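Local structure of PKS (5YDA) at residues L115-G120 with D377-L382; A195-S200 with V353-G358; T327-D332 with T349-R354; G331-D336 with I359-E364. The protein forms the acyltransferase domain of a splenocin polyketide synthase, a broadly selective domain that probably loads acyl extender units onto the carrier protein. All blocks are in the same frame, centred on the assembly; numbering follows the deposited sequence.

Interaction 1 of 4, residues L115-G120 with D377-L382; sequences LLPGGG and DSLTKL
Ser378 OG reaches the loop after strand 112-116 through one water, which lies 2.9 Å from OG and gives a weak bond of 3.3 Å to Gly118 O. That bridge is the polar part of the contact, and it sits at the first turn of the helix that begins at Ser378. Next to it the same hydroxyl oxygen lies 4.3 Å from Pro117 CB.

The rest is carried by Leu379. With CG anti to its own carbonyl carbon (chi1 -61°) and CD1 extended beyond it, the side chain reaches from the helix to the end of strand 112-116. CD1 lies 3.4 Å from Leu116 C and 3.5 Å from Pro117 N, against the peptide link between these two residues. CD1 also meets Leu115 CB and Pro117 CD, each at 4.0 Å. CG stands over the proline ring, 4.0 Å from Pro117 CA. One methyl therefore covers the last peptide of the strand, while Leu116 itself points to the far side, towards Gly198 and Glu179.

Glu372, at the end of the neighbouring strand 369-372, accepts bonds from Leu379 N and Thr380 OG1 and so ties the helix start to that strand. A helix start packed on strand ends, beside a glycine-rich loop, belongs to the C-terminal ends of the parallel strands of the mixed sheet in the alpha/beta-hydrolase-like core of acyltransferase domains.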
loop_
_atom_site.group_PDB
_atom_site.type_symbol
_atom_site.label_atom_id
_atom_site.label_comp_id
_atom_site.label_asym_id
_atom_site.label_seq_id
_atom_site.Cartn_x
_atom_site.Cartn_y
_atom_site.Cartn_z
ATOM N N LEU A 115 -3.747 -3.148 -0.451
ATOM C CA LEU A 115 -3.169 -3.231 0.890
ATOM C C LEU A 115 -2.566 -1.872 1.247
ATOM O O LEU A 115 -1.682 -1.377 0.536
ATOM C CB LEU A 115 -2.105 -4.332 0.966
ATOM C CG LEU A 115 -2.548 -5.811 1.115
ATOM C CD1 LEU A 115 -3.660 -6.211 0.141
ATOM C CD2 LEU A 115 -1.359 -6.770 0.956
ATOM N N LEU A 116 -3.019 -1.290 2.360
ATOM C CA LEU A 116 -2.692 0.088 2.727
ATOM C C LEU A 116 -1.807 0.125 3.967
ATOM O O LEU A 116 -2.296 -0.166 5.069
ATOM C CB LEU A 116 -3.972 0.885 2.983
ATOM C CG LEU A 116 -4.970 1.282 1.884
ATOM C CD1 LEU A 116 -4.307 1.952 0.655
ATOM C CD2 LEU A 116 -5.874 0.149 1.496
ATOM N N PRO A 117 -0.528 0.489 3.858
ATOM C CA PRO A 117 0.368 0.407 5.021
ATOM C C PRO A 117 0.060 1.452 6.080
ATOM O O PRO A 117 -0.631 2.448 5.850
ATOM C CB PRO A 117 1.771 0.616 4.427
ATOM C CG PRO A 117 1.576 0.967 3.003
ATOM C CD PRO A 117 0.208 0.540 2.586
ATOM N N GLY A 118 0.624 1.224 7.260
ATOM C CA GLY A 118 0.316 2.077 8.388
ATOM C C GLY A 118 1.744 2.549 8.226
ATOM O O GLY A 118 2.454 2.069 7.339
ATOM N N GLY A 119 2.220 3.453 9.060
ATOM C CA GLY A 119 3.551 3.942 8.720
ATOM C C GLY A 119 4.849 3.208 8.977
ATOM O O GLY A 119 4.848 2.077 9.488
ATOM N N GLY A 120 5.954 3.831 8.589
ATOM C CA GLY A 120 7.251 3.208 8.718
ATOM C C GLY A 120 8.027 3.312 7.427
ATOM O O GLY A 120 9.255 3.198 7.428
ATOM N N ASP A 377 7.226 -2.416 0.450
ATOM C CA ASP A 377 6.660 -3.749 0.331
ATOM C C ASP A 377 6.460 -4.373 1.704
ATOM O O ASP A 377 6.512 -5.600 1.847
ATOM C CB ASP A 377 7.555 -4.650 -0.525
ATOM C CG ASP A 377 8.941 -4.867 0.099
ATOM O OD1 ASP A 377 9.245 -4.279 1.169
ATOM O OD2 ASP A 377 9.733 -5.621 -0.490
ATOM N N SER A 378 6.230 -3.553 2.727
ATOM C CA SER A 378 6.161 -4.103 4.076
ATOM C C SER A 378 4.929 -4.987 4.268
ATOM O O SER A 378 5.015 -6.027 4.927
ATOM C CB SER A 378 6.200 -2.971 5.106
ATOM O OG SER A 378 5.046 -2.142 4.988
ATOM N N LEU A 379 3.773 -4.609 3.712
ATOM C CA LEU A 379 2.599 -5.475 3.876
ATOM C C LEU A 379 2.654 -6.684 2.952
ATOM O O LEU A 379 2.111 -7.748 3.287
ATOM C CB LEU A 379 1.300 -4.704 3.620
ATOM C CG LEU A 379 1.008 -3.511 4.529
ATOM C CD1 LEU A 379 -0.430 -3.016 4.296
ATOM C CD2 LEU A 379 1.255 -3.841 5.998
ATOM N N THR A 380 3.309 -6.532 1.797
ATOM C CA THR A 380 3.508 -7.648 0.874
ATOM C C THR A 380 4.297 -8.784 1.527
ATOM O O THR A 380 3.951 -9.961 1.360
ATOM C CB THR A 380 4.221 -7.132 -0.382
ATOM O OG1 THR A 380 3.381 -6.171 -1.025
ATOM C CG2 THR A 380 4.558 -8.257 -1.356
ATOM N N LYS A 381 5.351 -8.452 2.292
ATOM C CA LYS A 381 6.118 -9.486 2.994
ATOM C C LYS A 381 5.269 -10.187 4.045
ATOM O O LYS A 381 5.330 -11.417 4.183
ATOM C CB LYS A 381 7.364 -8.891 3.651
ATOM C CG LYS A 381 8.495 -8.469 2.719
ATOM C CD LYS A 381 9.373 -7.441 3.451
ATOM C CE LYS A 381 10.860 -7.688 3.332
ATOM N NZ LYS A 381 11.446 -7.312 2.029
ATOM N N LEU A 382 4.477 -9.421 4.805
ATOM C CA LEU A 382 3.593 -10.036 5.792
ATOM C C LEU A 382 2.604 -10.980 5.120
ATOM O O LEU A 382 2.339 -12.082 5.625
ATOM C CB LEU A 382 2.847 -8.959 6.587
ATOM C CG LEU A 382 3.697 -7.918 7.334
ATOM C CD1 LEU A 382 2.788 -6.787 7.892
ATOM C CD2 LEU A 382 4.565 -8.584 8.452
HETATM O O HOH W 1 5.080 0.124 6.740
#

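Interaction 2 of 4, residues A195-S200 with V353-G358; sequences ALIGHS and VRFADG
No hydrogen bond crosses between 195-200 and 353-358; the contact is made of aromatic and aliphatic packing.

The aromatic part centres on the His199 imidazole. Val353 CG1 stands over one face, 3.8 Å from the ring centroid and only 13° off the normal, a CH-pi contact. Placing CG1 anti to the valine N (chi1 178°) aims that methyl at the ring. Phe355 comes at the imidazole from another direction: its CB is 3.7 Å from His199 CD2, and the two rings are inclined at 44°, an oblique pair. The far end of the imidazole is fixed separately, with NE2 hydrogen-bonded to Asn260. In the plane of the phenyl ring, at its edge, Gly198 O lies 3.9 Å from Phe355 CD1.

The aliphatic part belongs to Ile197. Its extended arm brings CD1 to 3.5 Å from Gly358 C and 3.9 Å from Phe355 CE1. That methyl sits directly against the Gly358 backbone, where the helix comes close to the strand.

Ser200 CB only brushes Val353 CG2, and its OG bonds to His298 and Arg225. Gly198 and Ser200, with Gly202, fit the GxSxG pattern of a nucleophile elbow, the strained strand-to-helix turn that in acyltransferase domains presents the probable catalytic serine.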
loop_
_atom_site.group_PDB
_atom_site.type_symbol
_atom_site.label_atom_id
_atom_site.label_comp_id
_atom_site.label_asym_id
_atom_site.label_seq_id
_atom_site.Cartn_x
_atom_site.Cartn_y
_atom_site.Cartn_z
ATOM N N ALA A 195 -11.570 -5.516 -2.910
ATOM C CA ALA A 195 -11.497 -5.552 -1.459
ATOM C C ALA A 195 -10.324 -4.689 -1.009
ATOM O O ALA A 195 -9.400 -4.405 -1.779
ATOM C CB ALA A 195 -11.372 -6.992 -0.943
ATOM N N LEU A 196 -10.373 -4.284 0.252
ATOM C CA LEU A 196 -9.372 -3.415 0.842
ATOM C C LEU A 196 -8.973 -3.956 2.204
ATOM O O LEU A 196 -9.797 -4.511 2.941
ATOM C CB LEU A 196 -9.897 -1.981 1.010
ATOM C CG LEU A 196 -10.458 -1.326 -0.257
ATOM C CD1 LEU A 196 -11.532 -0.303 0.096
ATOM C CD2 LEU A 196 -9.327 -0.661 -1.019
ATOM N N ILE A 197 -7.707 -3.772 2.546
ATOM C CA ILE A 197 -7.256 -3.979 3.915
ATOM C C ILE A 197 -6.166 -2.957 4.208
ATOM O O ILE A 197 -5.315 -2.667 3.360
ATOM C CB ILE A 197 -6.780 -5.434 4.151
ATOM C CG1 ILE A 197 -6.531 -5.686 5.645
ATOM C CG2 ILE A 197 -5.513 -5.742 3.361
ATOM C CD1 ILE A 197 -6.151 -7.162 5.972
ATOM N N GLY A 198 -6.219 -2.367 5.401
ATOM C CA GLY A 198 -5.214 -1.433 5.841
ATOM C C GLY A 198 -4.596 -1.912 7.143
ATOM O O GLY A 198 -5.074 -2.858 7.775
ATOM N N HIS A 199 -3.527 -1.236 7.545
ATOM C CA HIS A 199 -2.849 -1.522 8.802
ATOM C C HIS A 199 -2.908 -0.249 9.634
ATOM O O HIS A 199 -2.205 0.717 9.327
ATOM C CB HIS A 199 -1.404 -1.973 8.569
ATOM C CG HIS A 199 -0.777 -2.602 9.773
ATOM N ND1 HIS A 199 -0.489 -1.888 10.918
ATOM C CD2 HIS A 199 -0.398 -3.884 10.021
ATOM C CE1 HIS A 199 0.050 -2.700 11.813
ATOM N NE2 HIS A 199 0.104 -3.917 11.299
ATOM N N SER A 200 -3.767 -0.243 10.663
ATOM C CA SER A 200 -3.906 0.881 11.575
ATOM C C SER A 200 -4.276 2.140 10.799
ATOM O O SER A 200 -5.393 2.256 10.292
ATOM C CB SER A 200 -2.613 1.088 12.375
ATOM O OG SER A 200 -2.849 1.814 13.578
ATOM N N VAL A 353 -4.086 -4.876 16.318
ATOM C CA VAL A 353 -4.223 -4.976 14.867
ATOM C C VAL A 353 -4.077 -6.451 14.481
ATOM O O VAL A 353 -2.974 -7.010 14.493
ATOM C CB VAL A 353 -3.192 -4.094 14.143
ATOM C CG1 VAL A 353 -3.302 -4.251 12.650
ATOM C CG2 VAL A 353 -3.387 -2.621 14.521
ATOM N N ARG A 354 -5.195 -7.085 14.141
ATOM C CA ARG A 354 -5.187 -8.464 13.661
ATOM C C ARG A 354 -4.944 -8.504 12.147
ATOM O O ARG A 354 -5.771 -8.961 11.357
ATOM C CB ARG A 354 -6.493 -9.156 14.031
ATOM C CG ARG A 354 -6.824 -9.125 15.527
ATOM C CD ARG A 354 -6.088 -10.228 16.266
ATOM N NE ARG A 354 -6.068 -10.017 17.716
ATOM C CZ ARG A 354 -5.330 -10.731 18.564
ATOM N NH1 ARG A 354 -5.371 -10.472 19.869
ATOM N NH2 ARG A 354 -4.552 -11.704 18.103
ATOM N N PHE A 355 -3.762 -8.045 11.735
ATOM C CA PHE A 355 -3.501 -7.965 10.299
ATOM C C PHE A 355 -3.339 -9.351 9.664
ATOM O O PHE A 355 -3.883 -9.613 8.584
ATOM C CB PHE A 355 -2.263 -7.117 10.023
ATOM C CG PHE A 355 -2.015 -6.921 8.565
ATOM C CD1 PHE A 355 -2.722 -5.962 7.858
ATOM C CD2 PHE A 355 -1.102 -7.716 7.886
ATOM C CE1 PHE A 355 -2.510 -5.790 6.517
ATOM C CE2 PHE A 355 -0.887 -7.538 6.540
ATOM C CZ PHE A 355 -1.593 -6.573 5.851
ATOM N N ALA A 356 -2.564 -10.240 10.298
ATOM C CA ALA A 356 -2.327 -11.564 9.721
ATOM C C ALA A 356 -3.636 -12.321 9.508
ATOM O O ALA A 356 -3.855 -12.921 8.447
ATOM C CB ALA A 356 -1.383 -12.370 10.617
ATOM N N ASP A 357 -4.521 -12.304 10.515
ATOM C CA ASP A 357 -5.845 -12.888 10.338
ATOM C C ASP A 357 -6.612 -12.185 9.225
ATOM O O ASP A 357 -7.292 -12.835 8.417
ATOM C CB ASP A 357 -6.628 -12.822 11.648
ATOM C CG ASP A 357 -6.018 -13.681 12.728
ATOM O OD1 ASP A 357 -5.387 -14.705 12.383
ATOM O OD2 ASP A 357 -6.152 -13.327 13.919
ATOM N N GLY A 358 -6.529 -10.852 9.175
ATOM C CA GLY A 358 -7.201 -10.128 8.111
ATOM C C GLY A 358 -6.747 -10.565 6.731
ATOM O O GLY A 358 -7.567 -10.732 5.825
#

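Interaction 3 of 4, residues T327-D332 with T349-R354; sequences TNVTGD and TRRTVR
The turn after strand 325-327 lies against the linker between helices 342-350 and 355-366, next to the probable nucleophile elbow. One direct backbone bond joins them: Arg354 N donates to Asn328 O at 2.9 Å, nearly straight at 165°, in the carbonyl plane and on a lone pair.

The Asn328 and Val353 side chains run side by side in the same direction. The amide carbon CG of Asn328 lies 3.4 Å from Val353 CG1, so the methyl presses on the amide. With CG anti to the carbonyl carbon (chi1 -53°), the amide turns towards the elbow, where ND2 bonds to Gly198 O and OD1 accepts from Ser200 N and His348.

Two waters fill in the polar contacts. One lies 2.8 Å from Arg354 O, and also bonds Thr327 O and Asn328 ND2. The second donates to Val329 O and Thr352 O, each at 2.9 Å.

The arginines contribute mostly their carbon and flat surfaces. Val329 CG1 lies over one face of the Arg351 guanidinium, 3.8 Å from NH1 and offset toward its rim; a bend at chi3 (52°) brings the group back to the valine. Arg354 lays CB and CG along the turn, and Gly331, at positive phi, brings its CA to 3.5 Å from Arg354 O.

Asn328 thus has its amide gripped at both ends and its carbonyl engaged as well, which ties the elbow backbone to the linker. The fixed amide orientation would keep its oxygen towards Ser200 N and its nitrogen towards Gly198 O.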
loop_
_atom_site.group_PDB
_atom_site.type_symbol
_atom_site.label_atom_id
_atom_site.label_comp_id
_atom_site.label_asym_id
_atom_site.label_seq_id
_atom_site.Cartn_x
_atom_site.Cartn_y
_atom_site.Cartn_z
ATOM N N THR A 327 -11.389 -5.358 8.754
ATOM C CA THR A 327 -10.876 -4.456 9.778
ATOM C C THR A 327 -9.843 -5.164 10.636
ATOM O O THR A 327 -9.896 -6.379 10.833
ATOM C CB THR A 327 -11.990 -3.900 10.695
ATOM O OG1 THR A 327 -12.921 -4.951 11.004
ATOM N N ASN A 328 -8.918 -4.374 11.177
ATOM C CA ASN A 328 -7.933 -4.900 12.095
ATOM C C ASN A 328 -8.564 -5.352 13.411
ATOM O O ASN A 328 -7.921 -6.095 14.165
ATOM C CB ASN A 328 -6.847 -3.847 12.384
ATOM C CG ASN A 328 -6.215 -3.262 11.127
ATOM O OD1 ASN A 328 -5.798 -2.100 11.143
ATOM N ND2 ASN A 328 -6.125 -4.059 10.038
ATOM N N VAL A 329 -9.792 -4.913 13.715
ATOM C CA VAL A 329 -10.393 -5.249 15.007
ATOM C C VAL A 329 -10.625 -6.754 15.123
ATOM O O VAL A 329 -10.223 -7.390 16.103
ATOM C CB VAL A 329 -11.702 -4.470 15.223
ATOM C CG1 VAL A 329 -12.303 -4.852 16.579
ATOM C CG2 VAL A 329 -11.462 -2.965 15.154
ATOM N N THR A 330 -11.282 -7.341 14.127
ATOM C CA THR A 330 -11.641 -8.750 14.145
ATOM C C THR A 330 -10.769 -9.599 13.246
ATOM O O THR A 330 -10.896 -10.830 13.279
ATOM C CB THR A 330 -13.087 -8.937 13.686
ATOM O OG1 THR A 330 -13.190 -8.457 12.347
ATOM C CG2 THR A 330 -14.068 -8.174 14.570
ATOM N N GLY A 331 -9.912 -8.978 12.431
ATOM C CA GLY A 331 -9.226 -9.714 11.390
ATOM C C GLY A 331 -10.177 -10.344 10.406
ATOM O O GLY A 331 -9.863 -11.394 9.833
ATOM N N ASP A 332 -11.332 -9.721 10.186
ATOM C CA ASP A 332 -12.398 -10.273 9.362
ATOM C C ASP A 332 -13.077 -9.130 8.614
ATOM O O ASP A 332 -12.826 -7.949 8.878
ATOM C CB ASP A 332 -13.410 -11.029 10.236
ATOM C CG ASP A 332 -14.170 -12.116 9.478
ATOM O OD1 ASP A 332 -13.994 -12.274 8.242
ATOM O OD2 ASP A 332 -14.957 -12.821 10.150
ATOM N N THR A 349 -8.601 1.697 17.397
ATOM C CA THR A 349 -7.403 2.393 17.852
ATOM C C THR A 349 -6.852 1.814 19.152
ATOM O O THR A 349 -5.636 1.870 19.386
ATOM C CB THR A 349 -7.724 3.889 17.992
ATOM O OG1 THR A 349 -7.768 4.475 16.681
ATOM C CG2 THR A 349 -6.702 4.648 18.868
ATOM N N ARG A 350 -7.706 1.227 19.989
ATOM C CA ARG A 350 -7.242 0.665 21.253
ATOM C C ARG A 350 -6.747 -0.775 21.117
ATOM O O ARG A 350 -5.817 -1.174 21.823
ATOM C CB ARG A 350 -8.370 0.729 22.289
ATOM C CG ARG A 350 -8.082 0.001 23.589
ATOM C CD ARG A 350 -6.912 0.616 24.326
ATOM N NE ARG A 350 -6.585 -0.124 25.543
ATOM C CZ ARG A 350 -5.952 -1.301 25.573
ATOM N NH1 ARG A 350 -5.570 -1.905 24.450
ATOM N NH2 ARG A 350 -5.708 -1.883 26.736
ATOM N N ARG A 351 -7.333 -1.552 20.223
ATOM C CA ARG A 351 -7.176 -2.996 20.236
ATOM C C ARG A 351 -6.140 -3.470 19.224
ATOM O O ARG A 351 -5.734 -2.753 18.299
ATOM C CB ARG A 351 -8.524 -3.672 19.976
ATOM C CG ARG A 351 -9.449 -3.557 21.206
ATOM C CD ARG A 351 -10.805 -4.192 21.007
ATOM N NE ARG A 351 -10.748 -5.577 20.535
ATOM C CZ ARG A 351 -11.824 -6.265 20.151
ATOM N NH1 ARG A 351 -13.024 -5.690 20.197
ATOM N NH2 ARG A 351 -11.711 -7.519 19.720
ATOM N N THR A 352 -5.712 -4.708 19.435
ATOM C CA THR A 352 -4.702 -5.337 18.608
ATOM C C THR A 352 -5.066 -5.258 17.133
ATOM O O THR A 352 -6.206 -5.527 16.739
ATOM C CB THR A 352 -4.546 -6.799 19.043
ATOM O OG1 THR A 352 -4.270 -6.842 20.456
ATOM C CG2 THR A 352 -3.407 -7.486 18.256
ATOM N N VAL A 353 -4.086 -4.876 16.318
ATOM C CA VAL A 353 -4.223 -4.976 14.867
ATOM C C VAL A 353 -4.077 -6.451 14.481
ATOM O O VAL A 353 -2.974 -7.010 14.493
ATOM C CB VAL A 353 -3.192 -4.094 14.143
ATOM C CG1 VAL A 353 -3.302 -4.251 12.650
ATOM C CG2 VAL A 353 -3.387 -2.621 14.521
ATOM N N ARG A 354 -5.195 -7.085 14.141
ATOM C CA ARG A 354 -5.187 -8.464 13.661
ATOM C C ARG A 354 -4.944 -8.504 12.147
ATOM O O ARG A 354 -5.771 -8.961 11.357
ATOM C CB ARG A 354 -6.493 -9.156 14.031
ATOM C CG ARG A 354 -6.824 -9.125 15.527
ATOM C CD ARG A 354 -6.088 -10.228 16.266
ATOM N NE ARG A 354 -6.068 -10.017 17.716
ATOM C CZ ARG A 354 -5.330 -10.731 18.564
ATOM N NH1 ARG A 354 -5.371 -10.472 19.869
ATOM N NH2 ARG A 354 -4.552 -11.704 18.103
HETATM O O HOH W 2 -7.059 -7.009 9.741
HETATM O O HOH W 3 -8.344 -6.735 18.188
#

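Interaction 4 of 4, residues G331-D336 with I359-E364; sequences GDWATD and IAALWE
Trp333 carries this contact, starting from the short edge strand 332-333 and reaching across to helix 355-366. From CB the indole swings towards the helix, CG lying anti to the carbonyl carbon (chi1 -60°). The first ring atom to meet the helix is NE1, 3.8 Å from Ala361 O. A water sits to one side of this pair and bridges it, accepting from NE1 at 3.2 Å in the plane of the indole and donating to Ala361 O at 2.9 Å. The indole N-H and a helix carbonyl are thereby joined through solvent. Farther along the six-membered ring, CZ2 packs 3.9 Å from Leu362 CA. At the tip, CH2 touches Leu362 CD1 at 3.8 Å, where the two side chains meet at about a right angle.

The other side of the contact is Ala361, whose CB points at the strand. It lies 3.7 Å from Gly331 O and 3.9 Å from Asp332 OD1, a small methyl against oxygens. That carboxylate oxygen also takes a weak bond of 2.8 Å from Trp333 N.

The packing continues beyond the pair: Ala195 and Val326 of the neighbouring strands touch both Trp333 and Leu362, and Arg365 makes a cation-pi contact with the indole. Trp333 thus joins the edge strand to a helix packed on one face of the mixed sheet, as in an alpha/beta layered domain.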
loop_
_atom_site.group_PDB
_atom_site.type_symbol
_atom_site.label_atom_id
_atom_site.label_comp_id
_atom_site.label_asym_id
_atom_site.label_seq_id
_atom_site.Cartn_x
_atom_site.Cartn_y
_atom_site.Cartn_z
ATOM N N GLY A 331 -9.912 -8.978 12.431
ATOM C CA GLY A 331 -9.226 -9.714 11.390
ATOM C C GLY A 331 -10.177 -10.344 10.406
ATOM O O GLY A 331 -9.863 -11.394 9.833
ATOM N N ASP A 332 -11.332 -9.721 10.186
ATOM C CA ASP A 332 -12.398 -10.273 9.362
ATOM C C ASP A 332 -13.077 -9.130 8.614
ATOM O O ASP A 332 -12.826 -7.949 8.878
ATOM C CB ASP A 332 -13.410 -11.029 10.236
ATOM C CG ASP A 332 -14.170 -12.116 9.478
ATOM O OD1 ASP A 332 -13.994 -12.274 8.242
ATOM O OD2 ASP A 332 -14.957 -12.821 10.150
ATOM N N TRP A 333 -13.949 -9.485 7.677
ATOM C CA TRP A 333 -14.722 -8.484 6.944
ATOM C C TRP A 333 -15.507 -7.578 7.886
ATOM O O TRP A 333 -16.141 -8.043 8.839
ATOM C CB TRP A 333 -15.666 -9.181 5.966
ATOM C CG TRP A 333 -14.911 -10.016 4.985
ATOM C CD1 TRP A 333 -14.720 -11.371 5.030
ATOM C CD2 TRP A 333 -14.201 -9.547 3.828
ATOM N NE1 TRP A 333 -13.946 -11.773 3.960
ATOM C CE2 TRP A 333 -13.613 -10.673 3.210
ATOM C CE3 TRP A 333 -14.003 -8.285 3.258
ATOM C CZ2 TRP A 333 -12.847 -10.573 2.045
ATOM C CZ3 TRP A 333 -13.247 -8.188 2.089
ATOM C CH2 TRP A 333 -12.678 -9.322 1.501
ATOM N N ALA A 334 -15.427 -6.276 7.646
ATOM C CA ALA A 334 -16.161 -5.335 8.482
ATOM C C ALA A 334 -17.641 -5.385 8.131
ATOM O O ALA A 334 -18.012 -5.376 6.951
ATOM C CB ALA A 334 -15.629 -3.914 8.302
ATOM N N THR A 335 -18.483 -5.451 9.159
ATOM C CA THR A 335 -19.921 -5.382 8.948
ATOM C C THR A 335 -20.360 -3.929 8.774
ATOM O O THR A 335 -19.674 -2.987 9.199
ATOM C CB THR A 335 -20.682 -6.007 10.123
ATOM O OG1 THR A 335 -20.449 -5.232 11.305
ATOM C CG2 THR A 335 -20.225 -7.440 10.381
ATOM N N ASP A 336 -21.528 -3.754 8.136
ATOM C CA ASP A 336 -22.133 -2.428 8.041
ATOM C C ASP A 336 -22.285 -1.796 9.414
ATOM O O ASP A 336 -22.029 -0.598 9.586
ATOM C CB ASP A 336 -23.496 -2.504 7.352
ATOM C CG ASP A 336 -23.394 -2.846 5.889
ATOM O OD1 ASP A 336 -22.266 -2.856 5.337
ATOM O OD2 ASP A 336 -24.453 -3.107 5.280
ATOM N N ILE A 359 -5.432 -10.765 6.553
ATOM C CA ILE A 359 -4.909 -11.218 5.264
ATOM C C ILE A 359 -5.473 -12.593 4.906
ATOM O O ILE A 359 -5.839 -12.852 3.753
ATOM C CB ILE A 359 -3.368 -11.227 5.287
ATOM C CG1 ILE A 359 -2.831 -9.843 4.994
ATOM C CG2 ILE A 359 -2.844 -12.134 4.227
ATOM C CD1 ILE A 359 -3.076 -9.423 3.558
ATOM N N ALA A 360 -5.568 -13.492 5.889
ATOM C CA ALA A 360 -6.104 -14.824 5.608
ATOM C C ALA A 360 -7.586 -14.773 5.235
ATOM O O ALA A 360 -8.029 -15.490 4.330
ATOM C CB ALA A 360 -5.881 -15.741 6.810
ATOM N N ALA A 361 -8.371 -13.935 5.915
ATOM C CA ALA A 361 -9.780 -13.805 5.545
ATOM C C ALA A 361 -9.927 -13.223 4.145
ATOM O O ALA A 361 -10.766 -13.679 3.359
ATOM C CB ALA A 361 -10.517 -12.928 6.551
ATOM N N LEU A 362 -9.127 -12.202 3.827
ATOM C CA LEU A 362 -9.153 -11.617 2.494
ATOM C C LEU A 362 -8.856 -12.668 1.441
ATOM O O LEU A 362 -9.557 -12.769 0.430
ATOM C CB LEU A 362 -8.128 -10.493 2.424
ATOM C CG LEU A 362 -8.109 -9.554 1.241
ATOM C CD1 LEU A 362 -8.981 -8.368 1.612
ATOM C CD2 LEU A 362 -6.690 -9.101 0.981
ATOM N N TRP A 363 -7.833 -13.484 1.688
ATOM C CA TRP A 363 -7.388 -14.462 0.708
ATOM C C TRP A 363 -8.404 -15.579 0.535
ATOM O O TRP A 363 -8.604 -16.084 -0.573
ATOM C CB TRP A 363 -6.043 -15.037 1.147
ATOM C CG TRP A 363 -5.556 -16.107 0.236
ATOM C CD1 TRP A 363 -5.590 -17.462 0.448
ATOM C CD2 TRP A 363 -4.972 -15.912 -1.050
ATOM N NE1 TRP A 363 -5.052 -18.116 -0.632
ATOM C CE2 TRP A 363 -4.664 -17.188 -1.565
ATOM C CE3 TRP A 363 -4.686 -14.783 -1.819
ATOM C CZ2 TRP A 363 -4.079 -17.361 -2.811
ATOM C CZ3 TRP A 363 -4.106 -14.953 -3.046
ATOM C CH2 TRP A 363 -3.808 -16.231 -3.537
ATOM N N GLU A 364 -9.040 -15.989 1.627
ATOM C CA GLU A 364 -9.885 -17.170 1.580
ATOM C C GLU A 364 -11.167 -16.911 0.800
ATOM O O GLU A 364 -11.698 -17.827 0.168
ATOM C CB GLU A 364 -10.183 -17.638 3.002
ATOM C CG GLU A 364 -10.506 -19.109 3.094
ATOM C CD GLU A 364 -11.990 -19.360 3.250
ATOM O OE1 GLU A 364 -12.606 -18.692 4.111
ATOM O OE2 GLU A 364 -12.540 -20.216 2.513
HETATM O O HOH W 4 -13.217 -14.799 4.453
#

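In the fold
All four contacts fall within the acyltransferase domain and involve its six-stranded mixed sheet or the turns joined to it. Interactions 2 and 3 are neighbours, their centres about 7 Å apart, sharing Val353 and Arg354; interactions 2 and 4, centres about 8 Å apart, both use helix 355-366, and their segments alternate along the chain. Interactions 1 and 2 have centres about 10 Å apart, with strands 112-116 and 195-198 side by side, and the segments of interaction 1 enclose the other three along the chain. Interactions 3 and 4 share Gly331 and Asp332. Helix 355-366 packs over these strands, and its N-terminal end lies beside the probable serine elbow.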